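Local coordinates for trehalose operon transcriptional repressor (Bacillus subtilis, PDB 2OGG), which represses the trePA operon and binds trehalose-6-phosphate, the chain here being its effector-binding UTRA domain, which assembles as a dimer of dimers, at residues Ser43-Asp47 with Gly48-Ile52; Arg136-Leu139 with Asp140-Arg143; Tyr76-Ile79 with Glu80-Gly84; Pro21-Leu24 with Ile25-Gln28. One frame throughout, in Å; residues are numbered along the deposited sequence.

Interaction 1: Ser43-Asp47 with Gly48-Ile52; sequences SRKID and GEHVI. With SO4 (sulfate ion), chain C.
Lys45 and His50 face each other as a non-hydrogen-bonded pair of the hairpin made by strands 37-46 and 49-59. Lys45 CB lies over one face of the imidazole, 4.0 Å from its centroid and displaced toward the rim, and CD follows at 3.7 Å from His50 NE2. With CG anti to the backbone N (chi1 -179°) and the chain extended, the lysine runs past the ring. On the same residue, His50 ND1 meets Ser43 OG at 3.0 Å in a hydrogen bond. On the opposite face of the hairpin from Lys45 and His50, Ile46 CD1 sits 3.6 Å from Ile52 CD1 and also touches Val51 CG2, forming a small apolar patch.

The backbone positions these groups. Ile46 N reaches Glu49 O at 2.8 Å, and Val51 N gives Arg44 O a straight bond of 3.0 Å (166° at the hydrogen). Arg44 N bonds to Ile52 O, so Val51 and Ile52 both lie opposite Arg44, an arrangement consistent with a beta bulge. The turn closes through an Asp47-Gly48 peptide modelled as cis.

Further out, Arg44 CG packs on Ile52 CB at 3.8 Å, and the chain bends at chi2 (-79°) before its guanidinium reaches out. Arg44 NE forms a salt bridge with Asp54 OD2, while Arg44 NH2 donates to sulfate O3 at 2.9 Å. Ser43 OG also bonds to His14 NE2, joining two imidazoles through one hydroxyl. Two arginines, Arg44 and Arg42, donating to one anion are consistent with a phosphate site; the sulfate, probably from the crystallisation liquor, may mimic the phosphate of trehalose-6-phosphate.

Interaction 2: Arg136-Leu139 with Asp140-Arg143; sequences RHRL and DKFR
Arg138 and Asp140 clasp each other across a type I beta turn that follows strand 129-138: Lys141 N donates to Arg138 O at 2.8 Å, and Leu139 and Asp140 between them have helical backbone angles. Asp140 swings its carboxylate back to the arginine because CG stands between its own N and carbonyl carbon (chi1 66°). The grip is side-on and two-pronged. Arg138 NE meets Asp140 OD1 at 3.0 Å, on the syn side, and Arg138 NH2 reaches Asp140 OD2 at 3.3 Å through the syn lone pair; the two planes differ by 29°. The guanidinium is fixed further by Asp108 O at NH1 and by Glu49 OE1 at NH2, so two carboxylates probably balance its charge.

Lys141 follows, its CB 3.6 Å from Arg138 O and its carbonyl O 3.3 Å from His137 CD2. Phe142 then turns its ring edge to the face of His137, a T-shaped pair with centroids 5.2 Å apart and planes at 75°; CD1 stands over the centre of the imidazole. Strand 114-124 adds Val116 and Val118 against the phenyl. Arg143 leads to the interface with the second subunit: its backbone extends the sheet across it, and its NE forms a salt bridge with Glu93 OE2 of that subunit.

Interaction 3: Tyr76-Ile79 with Glu80-Gly84; sequences YEYI and EGELG. With SO4 (sulfate ion), chain C.
Tyr76 and Glu80 make the firmer side of this helical contact, one turn apart in helix 75-83. Glu80 CG, anti to its carbonyl carbon (chi1 -70°), lies over one face of the phenol ring, 3.8 Å from its centroid: a CH-pi contact. The bend at chi2 then lays the carboxylate nearly parallel to the ring, the planes 15° apart. Beneath it Glu80 N donates to Tyr76 O at 2.8 Å, almost perfectly straight at 178°. Ile79 and Leu83 lie side by side one turn further on, Ile79 CG2 and Leu83 CD1 3.9 Å apart, while Leu83 N bonds to Ile79 O at 2.9 Å.

Tyr78 and Glu82 repeat the ring contact more loosely on the exposed side. Glu82 CG covers the Tyr78 face at 4.1 Å from the centroid, but Glu82 N is shared between weak bonds to Tyr78 O and Ile79 O. A water donates to Tyr78 O and, at 3.0 Å, to Glu82 OE2, so solvent bridges backbone and carboxylate here. Tyr78 OH is held by His65 O.

At the start of the helix Tyr76 N donates to sulfate O2 at 3.2 Å; Ile75 N and Ser74 OG also bind this anion, which the positive end of the helix dipole would probably stabilise.

The Tyr76-Glu80 pair also faces other subunits: Glu80 OE2 forms a salt bridge with Arg150 of the second and packs on Glu80 of the third. Separately, Glu77 OE2 accepts from Leu85 N of the third. Ile79 faces inward, resting on Ile87 of strand 87-98 and on Phe130 and Gln131 of strand 129-138, which seats the helix on the sheet.

Interaction 4: Pro21-Leu24 with Ile25-Gln28; sequences PSEL and IQKQ
Gln26, with CG beside its backbone N (chi1 -77°) and an extended chain beyond, folds back over the first turn of helix 23-29 and brings its amide to Pro21 and Ser22. Ser22 is the N-cap of that helix. Ser22 OG, placed between its own N and carbonyl carbon (chi1 64°), accepts from Ile25 N in a weak capping bond of 3.5 Å, whereas Ser22 O takes a firmer bond from Gln26 N at 2.9 Å. Glycerol O1, probably from the crystallisation liquor, is hydrogen-bonded to Ser22 N.

Pro21, just ahead of the N-cap, packs on the first turn. Pro21 CG meets Gln26 CG at 3.7 Å, the two side chains crossing at about a right angle, and Pro21 CB touches Ile25 CG2 at 4.0 Å. Ile25 then turns into the domain against Tyr132 of strand 129-138. One turn on, Leu24 CD1 lies 3.8 Å from Gln28 CG, and Gln28 N donates to Leu24 O; the far end of Gln28 is held by Tyr121 OH through OE1.

Gln26 NE2 thus serves two carbonyls: a weak bond to Ser22 O, and a shorter one of 2.8 Å to Pro21 O, which it approaches from 50° above the carbonyl plane.

How the interactions relate
Interactions 1 and 2 touch, with centres 11 Å apart, because strands 49-59 and 129-138 are neighbours in the sheet: besides the Glu49-Arg138 salt bridge, Ile52 CG1 packs on His137 CD2 at 3.4 Å. Interactions 1 and 3 do not touch, their nearest atoms being about 7 Å apart, yet one sulfate joins them, bound by Arg44 from the hairpin and by Tyr76 N from the helix. The hairpin and the N-terminus of helix 75-83 thus meet at a single anion. Interactions 2 and 3 both reach the second subunit. Interaction 4, opposite interaction 1 about the chain's centre, lies about 27 Å from it between centres.

Interaction 1: Ser43-Asp47 with Gly48-Ile52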
loop_
_atom_site.group_PDB
_atom_site.type_symbol
_atom_site.label_atom_id
_atom_site.label_comp_id
_atom_site.label_asym_id
_atom_site.label_seq_id
_atom_site.Cartn_x
_atom_site.Cartn_y
_atom_site.Cartn_z
ATOM N N SER A 43 10.039 25.619 -8.686
ATOM C CA SER A 43 11.298 25.092 -8.193
ATOM C C SER A 43 11.291 25.242 -6.694
ATOM O O SER A 43 10.581 26.104 -6.176
ATOM C CB SER A 43 12.491 25.854 -8.797
ATOM O OG SER A 43 12.732 27.076 -8.132
ATOM N N ARG A 44 12.013 24.361 -5.998
ATOM C CA ARG A 44 12.109 24.418 -4.545
ATOM C C ARG A 44 13.531 24.782 -4.158
ATOM O O ARG A 44 14.464 24.075 -4.515
ATOM C CB ARG A 44 11.795 23.055 -3.927
ATOM C CG ARG A 44 10.611 22.338 -4.499
ATOM C CD ARG A 44 9.333 22.902 -3.924
ATOM N NE ARG A 44 8.172 22.221 -4.485
ATOM C CZ ARG A 44 6.959 22.244 -3.946
ATOM N NH1 ARG A 44 6.738 22.933 -2.831
ATOM N NH2 ARG A 44 5.968 21.576 -4.518
ATOM N N LYS A 45 13.668 25.729 -3.240
ATOM C CA LYS A 45 14.977 26.194 -2.804
ATOM C C LYS A 45 15.192 25.694 -1.380
ATOM O O LYS A 45 14.463 26.082 -0.461
ATOM C CB LYS A 45 15.035 27.734 -2.874
ATOM C CG LYS A 45 16.357 28.388 -2.461
ATOM C CD LYS A 45 16.278 29.894 -2.687
ATOM C CE LYS A 45 17.240 30.675 -1.792
ATOM N NZ LYS A 45 16.864 32.124 -1.706
ATOM N N ILE A 46 16.006 24.652 -1.259
ATOM C CA ILE A 46 16.296 24.053 0.038
ATOM C C ILE A 46 17.617 24.624 0.486
ATOM O O ILE A 46 18.677 24.258 -0.016
ATOM C CB ILE A 46 16.316 22.519 -0.053
ATOM C CG1 ILE A 46 14.947 22.038 -0.581
ATOM C CG2 ILE A 46 16.729 21.896 1.302
ATOM C CD1 ILE A 46 14.836 20.557 -0.879
ATOM N N ASP A 47 17.506 25.667 1.299
ATOM C CA ASP A 47 18.541 26.678 1.376
ATOM C C ASP A 47 19.972 26.146 1.367
ATOM O O ASP A 47 20.253 25.055 1.867
ATOM C CB ASP A 47 18.256 27.735 2.462
ATOM C CG ASP A 47 17.186 28.771 2.030
ATOM O OD1 ASP A 47 17.345 29.970 2.385
ATOM O OD2 ASP A 47 16.193 28.395 1.345
ATOM N N GLY A 48 20.783 26.801 0.544
ATOM C CA GLY A 48 20.277 27.938 -0.217
ATOM C C GLY A 48 20.225 27.687 -1.710
ATOM O O GLY A 48 20.586 28.551 -2.505
ATOM N N GLU A 49 19.727 26.523 -2.103
ATOM C CA GLU A 49 19.839 26.111 -3.493
ATOM C C GLU A 49 18.525 25.676 -4.068
ATOM O O GLU A 49 17.729 25.036 -3.386
ATOM C CB GLU A 49 20.837 24.967 -3.626
ATOM C CG GLU A 49 22.240 25.312 -3.181
ATOM C CD GLU A 49 23.226 24.226 -3.539
ATOM O OE1 GLU A 49 23.042 23.083 -3.075
ATOM O OE2 GLU A 49 24.161 24.507 -4.320
ATOM N N HIS A 50 18.350 25.940 -5.360
ATOM C CA HIS A 50 17.207 25.428 -6.122
ATOM C C HIS A 50 17.544 24.028 -6.611
ATOM O O HIS A 50 18.451 23.841 -7.442
ATOM C CB HIS A 50 16.920 26.327 -7.319
ATOM C CG HIS A 50 16.479 27.703 -6.941
ATOM N ND1 HIS A 50 15.167 28.008 -6.640
ATOM C CD2 HIS A 50 17.184 28.846 -6.764
ATOM C CE1 HIS A 50 15.083 29.284 -6.310
ATOM N NE2 HIS A 50 16.290 29.816 -6.388
ATOM N N VAL A 51 16.806 23.041 -6.117
ATOM C CA VAL A 51 17.228 21.676 -6.319
ATOM C C VAL A 51 16.182 20.706 -6.839
ATOM O O VAL A 51 16.532 19.600 -7.240
ATOM C CB VAL A 51 17.917 21.129 -5.086
ATOM C CG1 VAL A 51 19.104 21.996 -4.749
ATOM C CG2 VAL A 51 16.954 21.111 -3.934
ATOM N N ILE A 52 14.903 21.072 -6.731
ATOM C CA ILE A 52 13.826 20.264 -7.271
ATOM C C ILE A 52 13.005 21.085 -8.254
ATOM O O ILE A 52 12.697 22.254 -8.000
ATOM C CB ILE A 52 12.898 19.725 -6.160
ATOM C CG1 ILE A 52 13.677 18.799 -5.231
ATOM C CG2 ILE A 52 11.736 18.919 -6.778
ATOM C CD1 ILE A 52 13.347 18.986 -3.766
HETATM S S SO4 C . 2.491 20.466 -3.422
HETATM O O1 SO4 C . 2.176 19.468 -4.433
HETATM O O2 SO4 C . 1.638 20.320 -2.258
HETATM O O3 SO4 C . 3.841 20.321 -2.908
HETATM O O4 SO4 C . 2.278 21.753 -4.054
#

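Interaction 2: Arg136-Leu139 with Asp140-Arg143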
loop_
_atom_site.group_PDB
_atom_site.type_symbol
_atom_site.label_atom_id
_atom_site.label_comp_id
_atom_site.label_asym_id
_atom_site.label_seq_id
_atom_site.Cartn_x
_atom_site.Cartn_y
_atom_site.Cartn_z
ATOM N N ARG A 136 11.371 16.620 -10.515
ATOM C CA ARG A 136 12.756 16.354 -10.912
ATOM C C ARG A 136 13.737 16.775 -9.818
ATOM O O ARG A 136 13.816 17.970 -9.473
ATOM C CB ARG A 136 13.059 17.092 -12.217
ATOM C CG ARG A 136 11.974 16.879 -13.259
ATOM C CD ARG A 136 12.278 17.573 -14.585
ATOM N NE ARG A 136 13.483 17.060 -15.228
ATOM C CZ ARG A 136 13.505 16.057 -16.104
ATOM N NH1 ARG A 136 12.379 15.421 -16.407
ATOM N NH2 ARG A 136 14.656 15.683 -16.670
ATOM N N HIS A 137 14.463 15.800 -9.260
ATOM C CA HIS A 137 15.425 16.069 -8.199
ATOM C C HIS A 137 16.854 15.954 -8.654
ATOM O O HIS A 137 17.231 14.964 -9.267
ATOM C CB HIS A 137 15.254 15.062 -7.078
ATOM C CG HIS A 137 13.884 15.040 -6.489
ATOM N ND1 HIS A 137 12.804 14.487 -7.143
ATOM C CD2 HIS A 137 13.423 15.457 -5.284
ATOM C CE1 HIS A 137 11.729 14.586 -6.377
ATOM N NE2 HIS A 137 12.085 15.146 -5.234
ATOM N N ARG A 138 17.689 16.867 -8.175
ATOM C CA ARG A 138 19.118 16.668 -8.171
ATOM C C ARG A 138 19.470 15.431 -7.325
ATOM O O ARG A 138 18.881 15.196 -6.265
ATOM C CB ARG A 138 19.766 17.896 -7.571
ATOM C CG ARG A 138 21.179 18.159 -8.079
ATOM C CD ARG A 138 21.617 19.518 -7.595
ATOM N NE ARG A 138 22.003 19.510 -6.183
ATOM C CZ ARG A 138 22.590 20.534 -5.564
ATOM N NH1 ARG A 138 22.847 21.664 -6.225
ATOM N NH2 ARG A 138 22.869 20.449 -4.271
ATOM N N LEU A 139 20.460 14.665 -7.762
ATOM C CA LEU A 139 20.686 13.339 -7.197
ATOM C C LEU A 139 20.833 13.314 -5.686
ATOM O O LEU A 139 20.327 12.415 -5.028
ATOM C CB LEU A 139 21.887 12.662 -7.852
ATOM C CG LEU A 139 21.560 12.097 -9.226
ATOM C CD1 LEU A 139 21.274 13.238 -10.150
ATOM C CD2 LEU A 139 22.719 11.265 -9.750
ATOM N N ASP A 140 21.635 14.221 -5.144
ATOM C CA ASP A 140 21.856 14.256 -3.699
ATOM C C ASP A 140 20.620 14.655 -2.883
ATOM O O ASP A 140 20.678 14.689 -1.670
ATOM C CB ASP A 140 23.029 15.181 -3.354
ATOM C CG ASP A 140 22.738 16.645 -3.673
ATOM O OD1 ASP A 140 22.165 16.928 -4.751
ATOM O OD2 ASP A 140 23.056 17.511 -2.827
ATOM N N LYS A 141 19.553 15.091 -3.544
ATOM C CA LYS A 141 18.390 15.644 -2.838
ATOM C C LYS A 141 17.158 14.776 -3.049
ATOM O O LYS A 141 16.050 15.277 -3.248
ATOM C CB LYS A 141 18.102 17.076 -3.308
ATOM C CG LYS A 141 19.164 18.091 -2.902
ATOM C CD LYS A 141 19.300 18.158 -1.394
ATOM C CE LYS A 141 20.505 18.981 -0.995
ATOM N NZ LYS A 141 20.398 19.400 0.417
ATOM N N PHE A 142 17.394 13.491 -3.229
ATOM C CA PHE A 142 16.307 12.589 -3.470
ATOM C C PHE A 142 16.318 11.521 -2.402
ATOM O O PHE A 142 17.386 11.016 -2.064
ATOM C CB PHE A 142 16.446 11.941 -4.843
ATOM C CG PHE A 142 15.370 10.961 -5.128
ATOM C CD1 PHE A 142 14.081 11.401 -5.310
ATOM C CD2 PHE A 142 15.586 9.608 -4.909
ATOM C CE1 PHE A 142 13.027 10.486 -5.430
ATOM C CE2 PHE A 142 14.539 8.698 -4.971
ATOM C CZ PHE A 142 13.264 9.133 -5.245
ATOM N N ARG A 143 15.186 11.349 -1.729
ATOM C CA ARG A 143 15.022 10.245 -0.797
ATOM C C ARG A 143 13.574 9.830 -0.799
ATOM O O ARG A 143 12.708 10.668 -0.734
ATOM C CB ARG A 143 15.447 10.641 0.610
ATOM C CG ARG A 143 15.216 9.562 1.675
ATOM C CD ARG A 143 15.844 9.975 3.013
ATOM N NE ARG A 143 15.566 9.027 4.087
ATOM C CZ ARG A 143 14.524 9.102 4.921
ATOM N NH1 ARG A 143 13.649 10.100 4.832
ATOM N NH2 ARG A 143 14.352 8.165 5.847
HETATM O O HOH W 1 19.731 11.002 -2.655
#

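Interaction 3: Tyr76-Ile79 with Glu80-Gly84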
loop_
_atom_site.group_PDB
_atom_site.type_symbol
_atom_site.label_atom_id
_atom_site.label_comp_id
_atom_site.label_asym_id
_atom_site.label_seq_id
_atom_site.Cartn_x
_atom_site.Cartn_y
_atom_site.Cartn_z
ATOM N N TYR A 76 -1.242 20.002 -3.544
ATOM C CA TYR A 76 -1.816 18.760 -3.066
ATOM C C TYR A 76 -2.965 19.045 -2.087
ATOM O O TYR A 76 -4.098 18.618 -2.309
ATOM C CB TYR A 76 -0.743 17.892 -2.404
ATOM C CG TYR A 76 -1.307 16.759 -1.602
ATOM C CD1 TYR A 76 -1.554 15.531 -2.195
ATOM C CD2 TYR A 76 -1.468 16.865 -0.219
ATOM C CE1 TYR A 76 -2.031 14.467 -1.464
ATOM C CE2 TYR A 76 -1.890 15.780 0.538
ATOM C CZ TYR A 76 -2.243 14.610 -0.114
ATOM O OH TYR A 76 -2.664 13.525 0.589
ATOM N N GLU A 77 -2.697 19.853 -1.069
ATOM C CA GLU A 77 -3.721 20.180 -0.084
ATOM C C GLU A 77 -4.919 20.848 -0.733
ATOM O O GLU A 77 -6.066 20.458 -0.490
ATOM C CB GLU A 77 -3.139 21.027 1.054
ATOM C CG GLU A 77 -2.246 20.223 1.979
ATOM C CD GLU A 77 -1.587 21.071 3.036
ATOM O OE1 GLU A 77 -1.594 22.302 2.854
ATOM O OE2 GLU A 77 -1.120 20.518 4.070
ATOM N N TYR A 78 -4.667 21.689 -1.726
ATOM C CA TYR A 78 -5.765 22.365 -2.380
ATOM C C TYR A 78 -6.656 21.406 -3.115
ATOM O O TYR A 78 -7.873 21.602 -3.191
ATOM C CB TYR A 78 -5.269 23.410 -3.345
ATOM C CG TYR A 78 -6.394 24.080 -4.056
ATOM C CD1 TYR A 78 -7.225 24.986 -3.396
ATOM C CD2 TYR A 78 -6.589 23.878 -5.419
ATOM C CE1 TYR A 78 -8.235 25.676 -4.092
ATOM C CE2 TYR A 78 -7.621 24.504 -6.103
ATOM C CZ TYR A 78 -8.454 25.378 -5.437
ATOM O OH TYR A 78 -9.456 25.989 -6.147
ATOM N N ILE A 79 -6.011 20.558 -3.899
ATOM C CA ILE A 79 -6.707 19.530 -4.664
ATOM C C ILE A 79 -7.464 18.526 -3.821
ATOM O O ILE A 79 -8.641 18.309 -4.037
ATOM C CB ILE A 79 -5.743 18.838 -5.618
ATOM C CG1 ILE A 79 -5.349 19.846 -6.693
ATOM C CG2 ILE A 79 -6.383 17.628 -6.222
ATOM C CD1 ILE A 79 -4.654 19.263 -7.859
ATOM N N GLU A 80 -6.831 18.011 -2.776
ATOM C CA GLU A 80 -7.526 17.149 -1.836
ATOM C C GLU A 80 -8.715 17.871 -1.204
ATOM O O GLU A 80 -9.778 17.279 -0.982
ATOM C CB GLU A 80 -6.572 16.691 -0.752
ATOM C CG GLU A 80 -5.515 15.712 -1.231
ATOM C CD GLU A 80 -6.120 14.384 -1.643
ATOM O OE1 GLU A 80 -6.797 13.750 -0.799
ATOM O OE2 GLU A 80 -5.930 13.987 -2.818
ATOM N N GLY A 81 -8.570 19.172 -0.994
ATOM C CA GLY A 81 -9.630 19.925 -0.340
ATOM C C GLY A 81 -10.872 20.004 -1.202
ATOM O O GLY A 81 -11.994 19.967 -0.678
ATOM N N GLU A 82 -10.673 20.090 -2.521
ATOM C CA GLU A 82 -11.761 20.310 -3.486
ATOM C C GLU A 82 -12.372 19.003 -3.903
ATOM O O GLU A 82 -13.563 18.939 -4.118
ATOM C CB GLU A 82 -11.277 21.031 -4.753
ATOM C CG GLU A 82 -10.784 22.454 -4.519
ATOM C CD GLU A 82 -11.823 23.331 -3.832
ATOM O OE1 GLU A 82 -12.901 23.518 -4.427
ATOM O OE2 GLU A 82 -11.559 23.837 -2.712
ATOM N N LEU A 83 -11.542 17.987 -4.136
ATOM C CA LEU A 83 -12.059 16.701 -4.586
ATOM C C LEU A 83 -11.318 15.455 -4.144
ATOM O O LEU A 83 -11.481 14.414 -4.765
ATOM C CB LEU A 83 -12.322 16.676 -6.089
ATOM C CG LEU A 83 -11.264 17.183 -7.055
ATOM C CD1 LEU A 83 -10.034 16.392 -6.872
ATOM C CD2 LEU A 83 -11.791 16.986 -8.450
ATOM N N GLY A 84 -10.858 15.468 -2.903
ATOM C CA GLY A 84 -10.102 14.349 -2.367
ATOM C C GLY A 84 -10.894 13.057 -2.250
ATOM O O GLY A 84 -10.323 11.983 -2.177
HETATM S S SO4 C . 2.491 20.466 -3.422
HETATM O O1 SO4 C . 2.176 19.468 -4.433
HETATM O O2 SO4 C . 1.638 20.320 -2.258
HETATM O O3 SO4 C . 3.841 20.321 -2.908
HETATM O O4 SO4 C . 2.278 21.753 -4.054
HETATM O O HOH W 2 -9.058 23.261 -1.139
#

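Interaction 4: Pro21-Leu24 with Ile25-Gln28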
loop_
_atom_site.group_PDB
_atom_site.type_symbol
_atom_site.label_atom_id
_atom_site.label_comp_id
_atom_site.label_asym_id
_atom_site.label_seq_id
_atom_site.Cartn_x
_atom_site.Cartn_y
_atom_site.Cartn_z
ATOM N N PRO A 21 -3.467 21.575 -23.987
ATOM C CA PRO A 21 -2.232 20.803 -23.804
ATOM C C PRO A 21 -1.241 20.733 -25.000
ATOM O O PRO A 21 -1.658 20.625 -26.158
ATOM C CB PRO A 21 -2.749 19.413 -23.451
ATOM C CG PRO A 21 -4.070 19.347 -24.106
ATOM C CD PRO A 21 -4.659 20.718 -24.060
ATOM N N SER A 22 0.060 20.729 -24.697
ATOM C CA SER A 22 1.086 20.458 -25.710
ATOM C C SER A 22 0.947 18.992 -26.092
ATOM O O SER A 22 0.167 18.254 -25.471
ATOM C CB SER A 22 2.498 20.725 -25.162
ATOM O OG SER A 22 2.808 19.842 -24.095
ATOM N N GLU A 23 1.711 18.546 -27.081
ATOM C CA GLU A 23 1.563 17.165 -27.489
ATOM C C GLU A 23 2.081 16.183 -26.446
ATOM O O GLU A 23 1.554 15.076 -26.314
ATOM C CB GLU A 23 2.145 16.916 -28.876
ATOM C CG GLU A 23 1.432 17.718 -29.953
ATOM C CD GLU A 23 2.013 17.510 -31.340
ATOM O OE1 GLU A 23 3.259 17.532 -31.490
ATOM O OE2 GLU A 23 1.212 17.390 -32.291
ATOM N N LEU A 24 3.072 16.601 -25.664
ATOM C CA LEU A 24 3.555 15.746 -24.592
ATOM C C LEU A 24 2.504 15.586 -23.482
ATOM O O LEU A 24 2.269 14.468 -23.025
ATOM C CB LEU A 24 4.898 16.218 -24.030
ATOM C CG LEU A 24 5.334 15.551 -22.705
ATOM C CD1 LEU A 24 5.705 14.050 -22.849
ATOM C CD2 LEU A 24 6.460 16.332 -22.012
ATOM N N ILE A 25 1.784 16.658 -23.147
ATOM C CA ILE A 25 0.778 16.551 -22.101
ATOM C C ILE A 25 -0.482 15.854 -22.583
ATOM O O ILE A 25 -1.132 15.150 -21.815
ATOM C CB ILE A 25 0.439 17.889 -21.430
ATOM C CG1 ILE A 25 1.664 18.435 -20.694
ATOM C CG2 ILE A 25 -0.686 17.709 -20.453
ATOM C CD1 ILE A 25 2.377 17.403 -19.806
ATOM N N GLN A 26 -0.795 15.980 -23.867
ATOM C CA GLN A 26 -1.813 15.106 -24.432
ATOM C C GLN A 26 -1.521 13.611 -24.134
ATOM O O GLN A 26 -2.382 12.895 -23.627
ATOM C CB GLN A 26 -2.001 15.367 -25.927
ATOM C CG GLN A 26 -2.801 16.626 -26.204
ATOM C CD GLN A 26 -2.591 17.154 -27.621
ATOM O OE1 GLN A 26 -2.919 16.488 -28.604
ATOM N NE2 GLN A 26 -2.022 18.355 -27.727
ATOM N N LYS A 27 -0.279 13.179 -24.337
ATOM C CA LYS A 27 0.092 11.803 -24.035
ATOM C C LYS A 27 0.121 11.508 -22.522
ATOM O O LYS A 27 -0.536 10.576 -22.065
ATOM C CB LYS A 27 1.408 11.405 -24.725
ATOM C CG LYS A 27 2.070 10.163 -24.105
ATOM C CD LYS A 27 2.434 9.088 -25.139
ATOM C CE LYS A 27 3.912 9.117 -25.503
ATOM N NZ LYS A 27 4.778 8.984 -24.294
ATOM N N GLN A 28 0.762 12.378 -21.742
ATOM C CA GLN A 28 0.942 12.155 -20.301
ATOM C C GLN A 28 -0.360 12.199 -19.507
ATOM O O GLN A 28 -0.561 11.415 -18.585
ATOM C CB GLN A 28 1.930 13.161 -19.694
ATOM C CG GLN A 28 3.384 12.955 -20.083
ATOM C CD GLN A 28 3.964 11.617 -19.640
ATOM O OE1 GLN A 28 3.244 10.646 -19.451
ATOM N NE2 GLN A 28 5.284 11.541 -19.586
#